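Local coordinates for variant surface glycoprotein MITAT 1.1 (Trypanosoma brucei brucei, PDB 5LY9), which forms the dense surface coat of the parasite, whose switching between antigenically distinct versions lets the trypanosome evade the host immune response, at residues A215-I220 and A227-M232. Sequence-based numbering, arbitrary orientation.
Sequences AGYMTI and ATLANM
An antiparallel beta hairpin brings Thr219 against Thr228 as its hydrogen-bonded pair and Met218 against Leu229 as the neighbouring non-hydrogen-bonded pair. The first is held by two reciprocal bonds: Thr219 N donates to Thr228 O at 2.8 Å, nearly straight at 169°, and Thr228 N returns the bond to Thr219 O at 2.9 Å. Two residues along, past the Met218-Leu229 pair, Ala230 N reaches Tyr217 O at 2.9 Å with a more bent N-H, 150°. Thr228 O also receives the CA-H of Met218, and a water joins the two strands on the threonine side, donating to both Tyr217 O and Thr228 O while hydrogen-bonded to Thr219 OG1. These strands are the middle pair of a small four-stranded antiparallel sheet, flanked by strands 211-213 and 173-174, near one end of the elongated amino-terminal domain of this A-type VSG. Tyr217 and Met218 both face Val213 across the next strand pair, a classic beta bulge, which is consistent with the Tyr217 ring and Met218 both reaching Leu229. On that face Leu229 sits between the two: its CD2 lies over one face of the Tyr217 ring and meets Met218 CE at 3.5 Å, the methionine running alongside, extended until it bends at its last torsion. With CG anti to the backbone N (chi1 171°), the Tyr217 ring swings across the partner strand; Ala230 O comes to its edge, in plane, 3.3 Å from Tyr217 CE1. Met232, folded at chi2 and chi3, brings CG to 3.6 Å from Tyr217 CD1 and places its sulfur obliquely in a Met-aromatic contact. The phenol hydroxyl is anchored beyond the hairpin by a hydrogen bond with Gln171 O, while Trp246 of helix 244-254 meets the ring and also touches Met232.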
loop_
_atom_site.group_PDB
_atom_site.type_symbol
_atom_site.label_atom_id
_atom_site.label_comp_id
_atom_site.label_asym_id
_atom_site.label_seq_id
_atom_site.Cartn_x
_atom_site.Cartn_y
_atom_site.Cartn_z
ATOM N N ALA A 215 -7.473 -18.771 -12.358
ATOM C CA ALA A 215 -7.221 -17.459 -13.009
ATOM C C ALA A 215 -6.500 -17.561 -14.356
ATOM O O ALA A 215 -5.679 -16.737 -14.733
ATOM C CB ALA A 215 -6.476 -16.561 -12.030
ATOM N N GLY A 216 -6.879 -18.568 -15.127
ATOM C CA GLY A 216 -6.365 -18.748 -16.478
ATOM C C GLY A 216 -5.221 -19.740 -16.630
ATOM O O GLY A 216 -4.801 -20.031 -17.737
ATOM N N TYR A 217 -4.657 -20.238 -15.554
ATOM C CA TYR A 217 -3.548 -21.154 -15.650
ATOM C C TYR A 217 -3.969 -22.504 -16.195
ATOM O O TYR A 217 -3.239 -23.126 -17.020
ATOM C CB TYR A 217 -2.920 -21.337 -14.245
ATOM C CG TYR A 217 -1.899 -22.387 -14.081
ATOM C CD1 TYR A 217 -0.835 -22.516 -14.969
ATOM C CD2 TYR A 217 -1.931 -23.216 -12.998
ATOM C CE1 TYR A 217 0.120 -23.506 -14.783
ATOM C CE2 TYR A 217 -0.991 -24.203 -12.807
ATOM C CZ TYR A 217 0.084 -24.324 -13.643
ATOM O OH TYR A 217 1.034 -25.329 -13.475
ATOM N N MET A 218 -5.137 -22.971 -15.748
ATOM C CA MET A 218 -5.595 -24.332 -16.021
ATOM C C MET A 218 -6.781 -24.305 -16.963
ATOM O O MET A 218 -7.691 -23.520 -16.778
ATOM C CB MET A 218 -5.971 -25.111 -14.748
ATOM C CG MET A 218 -6.576 -26.492 -15.043
ATOM S SD MET A 218 -7.087 -27.340 -13.503
ATOM C CE MET A 218 -5.581 -27.983 -13.211
ATOM N N THR A 219 -6.744 -25.162 -17.972
ATOM C CA THR A 219 -7.893 -25.356 -18.878
ATOM C C THR A 219 -8.508 -26.728 -18.576
ATOM O O THR A 219 -7.789 -27.701 -18.612
ATOM C CB THR A 219 -7.448 -25.311 -20.367
ATOM O OG1 THR A 219 -6.779 -24.097 -20.626
ATOM C CG2 THR A 219 -8.717 -25.448 -21.353
ATOM N N ILE A 220 -9.823 -26.781 -18.296
ATOM C CA ILE A 220 -10.580 -27.980 -18.143
ATOM C C ILE A 220 -11.220 -28.273 -19.534
ATOM O O ILE A 220 -11.909 -27.438 -20.093
ATOM C CB ILE A 220 -11.648 -27.795 -17.109
ATOM C CG1 ILE A 220 -10.965 -27.563 -15.756
ATOM C CG2 ILE A 220 -12.580 -29.014 -17.082
ATOM C CD1 ILE A 220 -11.877 -27.342 -14.530
ATOM N N ALA A 227 -6.653 -32.150 -18.343
ATOM C CA ALA A 227 -6.540 -30.693 -18.222
ATOM C C ALA A 227 -5.215 -30.193 -18.775
ATOM O O ALA A 227 -4.230 -30.943 -18.801
ATOM C CB ALA A 227 -6.635 -30.305 -16.767
ATOM N N THR A 228 -5.164 -28.893 -19.182
ATOM C CA THR A 228 -3.959 -28.310 -19.697
ATOM C C THR A 228 -3.465 -27.285 -18.685
ATOM O O THR A 228 -4.274 -26.533 -18.115
ATOM C CB THR A 228 -4.224 -27.559 -21.009
ATOM O OG1 THR A 228 -4.732 -28.446 -21.983
ATOM C CG2 THR A 228 -2.962 -26.867 -21.503
ATOM N N LEU A 229 -2.150 -27.218 -18.503
ATOM C CA LEU A 229 -1.539 -26.245 -17.609
ATOM C C LEU A 229 -0.666 -25.376 -18.507
ATOM O O LEU A 229 0.166 -25.857 -19.245
ATOM C CB LEU A 229 -0.694 -26.925 -16.513
ATOM C CG LEU A 229 -1.410 -27.937 -15.630
ATOM C CD1 LEU A 229 -0.397 -28.526 -14.656
ATOM C CD2 LEU A 229 -2.556 -27.297 -14.878
ATOM N N ALA A 230 -0.850 -24.067 -18.392
ATOM C CA ALA A 230 -0.235 -23.136 -19.263
ATOM C C ALA A 230 1.215 -22.969 -18.841
ATOM O O ALA A 230 1.559 -23.214 -17.735
ATOM C CB ALA A 230 -0.952 -21.783 -19.178
ATOM N N ASN A 231 2.042 -22.475 -19.768
ATOM C CA ASN A 231 3.422 -22.191 -19.437
ATOM C C ASN A 231 3.583 -20.792 -18.855
ATOM O O ASN A 231 3.488 -19.782 -19.576
ATOM C CB ASN A 231 4.256 -22.406 -20.671
ATOM C CG ASN A 231 5.724 -22.324 -20.389
ATOM O OD1 ASN A 231 6.159 -21.746 -19.387
ATOM N ND2 ASN A 231 6.524 -22.844 -21.339
ATOM N N MET A 232 3.853 -20.771 -17.553
ATOM C CA MET A 232 3.958 -19.546 -16.759
ATOM C C MET A 232 5.434 -19.268 -16.424
ATOM O O MET A 232 5.710 -18.335 -15.702
ATOM C CB MET A 232 3.181 -19.662 -15.447
ATOM C CG MET A 232 1.762 -20.153 -15.606
ATOM S SD MET A 232 0.765 -19.264 -16.841
ATOM C CE MET A 232 0.524 -17.786 -15.954
HETATM O O HOH W 1 -4.341 -23.678 -19.581
#